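Local coordinates for conserved hypothetical protein (Deinococcus radiodurans, PDB 2G40) that may function in L-lactate utilization as a homodimeric member of the LutC/YkgG family, at residues Ala135-Arg147 / Ser185-Ser199. Sequence-based numbering, arbitrary orientation.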
loop_
_atom_site.group_PDB
_atom_site.type_symbol
_atom_site.label_atom_id
_atom_site.label_comp_id
_atom_site.label_asym_id
_atom_site.label_seq_id
_atom_site.Cartn_x
_atom_site.Cartn_y
_atom_site.Cartn_z
ATOM N N ALA A 135 0.308 -13.664 -4.744
ATOM C CA ALA A 135 0.150 -13.970 -3.338
ATOM C C ALA A 135 1.297 -14.859 -2.927
ATOM O O ALA A 135 1.821 -15.612 -3.732
ATOM C CB ALA A 135 -1.161 -14.685 -3.060
ATOM N N ILE A 136 1.674 -14.744 -1.665
ATOM C CA ILE A 136 2.797 -15.490 -1.121
ATOM C C ILE A 136 2.300 -16.378 0.010
ATOM O O ILE A 136 1.722 -15.911 1.012
ATOM C CB ILE A 136 3.878 -14.541 -0.604
ATOM C CG1 ILE A 136 4.374 -13.618 -1.716
ATOM C CG2 ILE A 136 5.027 -15.335 -0.019
ATOM C CD1 ILE A 136 4.908 -12.314 -1.174
ATOM N N SER A 137 2.534 -17.674 -0.150
ATOM C CA SER A 137 2.024 -18.640 0.801
ATOM C C SER A 137 2.679 -18.539 2.168
ATOM O O SER A 137 1.996 -18.625 3.176
ATOM C CB SER A 137 2.126 -20.058 0.253
ATOM O OG SER A 137 3.446 -20.564 0.238
ATOM N N GLU A 138 3.997 -18.340 2.207
ATOM C CA GLU A 138 4.728 -18.418 3.486
ATOM C C GLU A 138 4.274 -17.383 4.505
ATOM O O GLU A 138 4.262 -17.655 5.707
ATOM C CB GLU A 138 6.257 -18.366 3.282
ATOM C CG GLU A 138 6.837 -17.052 2.779
ATOM C CD GLU A 138 8.363 -17.043 2.756
ATOM O OE1 GLU A 138 8.975 -17.863 3.469
ATOM O OE2 GLU A 138 8.958 -16.216 2.035
ATOM N N THR A 139 3.869 -16.212 4.018
ATOM C CA THR A 139 3.447 -15.118 4.882
ATOM C C THR A 139 1.975 -14.783 4.736
ATOM O O THR A 139 1.494 -13.882 5.390
ATOM C CB THR A 139 4.308 -13.878 4.625
ATOM O OG1 THR A 139 4.286 -13.552 3.238
ATOM C CG2 THR A 139 5.725 -14.132 5.054
ATOM N N GLY A 140 1.247 -15.513 3.892
ATOM C CA GLY A 140 -0.166 -15.217 3.674
ATOM C C GLY A 140 -0.332 -13.807 3.166
ATOM O O GLY A 140 -1.192 -13.045 3.646
ATOM N N THR A 141 0.527 -13.429 2.227
ATOM C CA THR A 141 0.531 -12.065 1.679
ATOM C C THR A 141 -0.165 -11.986 0.358
ATOM O O THR A 141 0.047 -12.830 -0.509
ATOM C CB THR A 141 1.971 -11.568 1.437
ATOM O OG1 THR A 141 2.668 -11.534 2.678
ATOM C CG2 THR A 141 1.993 -10.157 0.799
ATOM N N ILE A 142 -0.964 -10.944 0.191
ATOM C CA ILE A 142 -1.520 -10.659 -1.083
ATOM C C ILE A 142 -0.948 -9.306 -1.480
ATOM O O ILE A 142 -1.009 -8.324 -0.722
ATOM C CB ILE A 142 -3.042 -10.650 -1.060
ATOM C CG1 ILE A 142 -3.584 -12.058 -0.778
ATOM C CG2 ILE A 142 -3.556 -10.144 -2.384
ATOM C CD1 ILE A 142 -5.039 -12.089 -0.378
ATOM N N ILE A 143 -0.366 -9.270 -2.666
ATOM C CA ILE A 143 0.142 -8.021 -3.211
ATOM C C ILE A 143 -0.775 -7.521 -4.319
ATOM O O ILE A 143 -1.095 -8.253 -5.265
ATOM C CB ILE A 143 1.540 -8.172 -3.794
ATOM C CG1 ILE A 143 2.521 -8.682 -2.731
ATOM C CG2 ILE A 143 2.009 -6.802 -4.394
ATOM C CD1 ILE A 143 3.906 -9.088 -3.270
ATOM N N LEU A 144 -1.182 -6.273 -4.171
ATOM C CA LEU A 144 -1.876 -5.545 -5.192
ATOM C C LEU A 144 -0.925 -4.592 -5.865
ATOM O O LEU A 144 -0.171 -3.877 -5.191
ATOM C CB LEU A 144 -2.992 -4.714 -4.582
ATOM C CG LEU A 144 -3.993 -5.394 -3.647
ATOM C CD1 LEU A 144 -5.141 -4.407 -3.426
ATOM C CD2 LEU A 144 -4.517 -6.728 -4.166
ATOM N N ASP A 145 -1.037 -4.514 -7.185
ATOM C CA ASP A 145 -0.318 -3.513 -7.965
ATOM C C ASP A 145 -1.255 -2.538 -8.684
ATOM O O ASP A 145 -0.799 -1.741 -9.487
ATOM C CB ASP A 145 0.704 -4.147 -8.930
ATOM C CG ASP A 145 0.061 -4.936 -10.067
ATOM O OD1 ASP A 145 -1.176 -5.063 -10.112
ATOM O OD2 ASP A 145 0.818 -5.461 -10.897
ATOM N N HIS A 146 -2.548 -2.613 -8.380
ATOM C CA HIS A 146 -3.513 -1.563 -8.708
ATOM C C HIS A 146 -3.716 -1.379 -10.190
ATOM O O HIS A 146 -3.979 -0.290 -10.661
ATOM C CB HIS A 146 -3.110 -0.302 -7.938
ATOM C CG HIS A 146 -3.101 -0.542 -6.465
ATOM N ND1 HIS A 146 -4.264 -0.766 -5.758
ATOM C CD2 HIS A 146 -2.085 -0.713 -5.586
ATOM C CE1 HIS A 146 -3.963 -1.019 -4.497
ATOM N NE2 HIS A 146 -2.651 -0.970 -4.365
ATOM N N ARG A 147 -3.562 -2.491 -10.902
ATOM C CA ARG A 147 -3.944 -2.594 -12.284
ATOM C C ARG A 147 -5.471 -2.592 -12.367
ATOM O O ARG A 147 -6.177 -2.406 -11.352
ATOM C CB ARG A 147 -3.292 -3.822 -12.889
ATOM C CG ARG A 147 -1.797 -3.620 -13.117
ATOM C CD ARG A 147 -1.144 -4.920 -13.479
ATOM N NE ARG A 147 0.309 -4.849 -13.515
ATOM C CZ ARG A 147 1.034 -4.412 -14.542
ATOM N NH1 ARG A 147 0.456 -3.965 -15.648
ATOM N NH2 ARG A 147 2.363 -4.393 -14.451
ATOM N N SER A 185 6.095 -4.353 -12.361
ATOM C CA SER A 185 5.187 -3.305 -11.884
ATOM C C SER A 185 5.968 -2.220 -11.162
ATOM O O SER A 185 5.720 -1.035 -11.360
ATOM C CB SER A 185 4.142 -3.908 -10.954
ATOM O OG SER A 185 3.328 -4.813 -11.658
ATOM N N VAL A 186 6.941 -2.636 -10.354
ATOM C CA VAL A 186 7.758 -1.700 -9.596
ATOM C C VAL A 186 8.576 -0.867 -10.563
ATOM O O VAL A 186 8.630 0.353 -10.441
ATOM C CB VAL A 186 8.682 -2.398 -8.559
ATOM C CG1 VAL A 186 9.557 -1.382 -7.854
ATOM C CG2 VAL A 186 7.844 -3.128 -7.539
ATOM N N ARG A 187 9.182 -1.535 -11.544
ATOM C CA ARG A 187 9.949 -0.840 -12.563
ATOM C C ARG A 187 9.089 0.149 -13.371
ATOM O O ARG A 187 9.588 1.178 -13.825
ATOM C CB ARG A 187 10.656 -1.841 -13.483
ATOM C CG ARG A 187 11.785 -2.623 -12.806
ATOM C CD ARG A 187 12.693 -3.245 -13.829
ATOM N NE ARG A 187 11.962 -4.213 -14.636
ATOM C CZ ARG A 187 11.814 -5.500 -14.340
ATOM N NH1 ARG A 187 12.367 -6.018 -13.246
ATOM N NH2 ARG A 187 11.113 -6.278 -15.161
ATOM N N GLU A 188 7.801 -0.167 -13.517
ATOM C CA GLU A 188 6.804 0.692 -14.168
ATOM C C GLU A 188 6.309 1.855 -13.316
ATOM O O GLU A 188 5.595 2.745 -13.809
ATOM C CB GLU A 188 5.583 -0.141 -14.575
ATOM C CG GLU A 188 5.734 -0.841 -15.901
ATOM C CD GLU A 188 4.749 -1.978 -16.078
ATOM O OE1 GLU A 188 3.669 -1.956 -15.441
ATOM O OE2 GLU A 188 5.059 -2.882 -16.870
ATOM N N GLY A 189 6.683 1.855 -12.040
ATOM C CA GLY A 189 6.253 2.884 -11.124
ATOM C C GLY A 189 4.879 2.646 -10.533
ATOM O O GLY A 189 4.292 3.563 -9.928
ATOM N N ARG A 190 4.349 1.429 -10.667
ATOM C CA ARG A 190 3.038 1.145 -10.106
ATOM C C ARG A 190 3.198 0.994 -8.610
ATOM O O ARG A 190 4.168 0.403 -8.143
ATOM C CB ARG A 190 2.445 -0.133 -10.649
ATOM C CG ARG A 190 2.125 -0.087 -12.118
ATOM C CD ARG A 190 1.444 -1.348 -12.561
ATOM N NE ARG A 190 1.330 -1.357 -14.014
ATOM C CZ ARG A 190 0.396 -0.714 -14.704
ATOM N NH1 ARG A 190 -0.522 -0.001 -14.088
ATOM N NH2 ARG A 190 0.377 -0.801 -16.028
ATOM N N PRO A 191 2.236 1.513 -7.855
ATOM C CA PRO A 191 2.260 1.305 -6.417
ATOM C C PRO A 191 1.945 -0.124 -6.056
ATOM O O PRO A 191 1.179 -0.795 -6.763
ATOM C CB PRO A 191 1.138 2.209 -5.922
ATOM C CG PRO A 191 0.201 2.294 -7.101
ATOM C CD PRO A 191 1.060 2.302 -8.287
ATOM N N LEU A 192 2.512 -0.580 -4.949
ATOM C CA LEU A 192 2.183 -1.909 -4.436
ATOM C C LEU A 192 1.631 -1.792 -3.052
ATOM O O LEU A 192 2.108 -0.986 -2.251
ATOM C CB LEU A 192 3.393 -2.823 -4.369
ATOM C CG LEU A 192 4.256 -3.049 -5.600
ATOM C CD1 LEU A 192 5.320 -4.027 -5.216
ATOM C CD2 LEU A 192 3.472 -3.574 -6.775
ATOM N N THR A 193 0.643 -2.623 -2.770
ATOM C CA THR A 193 0.072 -2.716 -1.448
ATOM C C THR A 193 0.202 -4.180 -1.048
ATOM O O THR A 193 -0.315 -5.052 -1.723
ATOM C CB THR A 193 -1.391 -2.254 -1.468
ATOM O OG1 THR A 193 -1.465 -0.915 -1.995
ATOM C CG2 THR A 193 -1.977 -2.334 -0.113
ATOM N N TRP A 194 0.928 -4.444 0.030
ATOM C CA TRP A 194 1.119 -5.805 0.502
ATOM C C TRP A 194 0.277 -5.991 1.743
ATOM O O TRP A 194 0.510 -5.331 2.757
ATOM C CB TRP A 194 2.546 -6.035 0.927
ATOM C CG TRP A 194 3.579 -6.027 -0.139
ATOM C CD1 TRP A 194 3.698 -5.161 -1.171
ATOM C CD2 TRP A 194 4.683 -6.924 -0.233
ATOM N NE1 TRP A 194 4.800 -5.475 -1.925
ATOM C CE2 TRP A 194 5.432 -6.547 -1.365
ATOM C CE3 TRP A 194 5.127 -8.004 0.547
ATOM C CZ2 TRP A 194 6.583 -7.225 -1.755
ATOM C CZ3 TRP A 194 6.251 -8.674 0.165
ATOM C CH2 TRP A 194 6.989 -8.276 -0.973
ATOM N N LEU A 195 -0.667 -6.916 1.665
ATOM C CA LEU A 195 -1.588 -7.220 2.745
ATOM C C LEU A 195 -1.172 -8.588 3.251
ATOM O O LEU A 195 -1.127 -9.513 2.470
ATOM C CB LEU A 195 -3.007 -7.275 2.189
ATOM C CG LEU A 195 -3.349 -6.122 1.240
ATOM C CD1 LEU A 195 -4.558 -6.442 0.415
ATOM C CD2 LEU A 195 -3.548 -4.860 2.041
ATOM N N SER A 196 -0.845 -8.712 4.536
ATOM C CA SER A 196 -0.204 -9.935 5.041
ATOM C C SER A 196 -0.776 -10.407 6.355
ATOM O O SER A 196 -1.026 -9.603 7.258
ATOM C CB SER A 196 1.305 -9.740 5.243
ATOM O OG SER A 196 1.964 -9.385 4.041
ATOM N N GLY A 197 -0.983 -11.715 6.439
ATOM C CA GLY A 197 -1.298 -12.385 7.694
ATOM C C GLY A 197 -0.054 -12.520 8.541
ATOM O O GLY A 197 -0.123 -12.438 9.768
ATOM N N GLY A 198 1.081 -12.718 7.870
ATOM C CA GLY A 198 2.370 -12.887 8.531
ATOM C C GLY A 198 2.719 -14.356 8.646
ATOM O O GLY A 198 1.929 -15.219 8.276
ATOM N N SER A 199 3.910 -14.640 9.148
ATOM C CA SER A 199 4.350 -16.014 9.310
ATOM C C SER A 199 3.658 -16.630 10.529
ATOM O O SER A 199 3.528 -17.859 10.622
ATOM C CB SER A 199 5.872 -16.077 9.460
ATOM O OG SER A 199 6.286 -15.552 10.709
HETATM O O HOH W 1 -3.535 -11.140 2.950
HETATM O O HOH W 2 -0.921 0.316 -11.262
HETATM O O HOH W 3 2.440 -3.399 -17.824
#
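The Arg147 guanidinium meets Ser185 and Glu188 near the end of helix 175-187, and Arg190. Its NE bonds to Asp145 OD2 from above the carboxylate plane, while NH2 reaches Ser185 OG at 3.0 Å and makes a weak, bent bond to Glu188 OE1, part of a salt bridge. Ser185 OG donates to Asp145 OD2 on the anti side (2.7 Å), so this oxygen takes two donors and the hydroxyl both gives and receives. Arg190 NE sits over the face of the Arg147 guanidinium, 3.1 Å from Arg147 CZ, a like-charge approach probably eased by Glu188 OE1, which also accepts from Arg190 NE. With a leucine at Arg147, Glu188 would probably keep Arg190 alone of its two arginine partners, and Asp145 OD2 would be left with Ser185 as its donor here. The His146 ring edge turns to Thr193, NE2 and OG1 hydrogen-bonded at 2.7 Å; ND1 bonds to Gly151 O. Strands 141-144 and 192-196 run antiparallel in a mixed sheet beside the parallel Rossmann-like one; Ile142 with Leu195 and Leu144 with Thr193 are the hydrogen-bonded pairs between them, and Leu192 and Trp194 pair with a strand of the second subunit, extending the sheet across the dimer. Between those pairs Ile143 lays CD1 over the Trp194 six-membered ring, 3.6 Å from its centroid, with CG1 anti to the carbonyl carbon (chi1 -58°) and CD1 extended (chi2 170°). Thr141 OG1 lies 2.6 Å from both Ser196 OG and Thr139 OG1, three hydroxyls in a chain. At the G1 bulge, Gly140 O accepts from Gly197 N and from a water that also donates to Leu195 O.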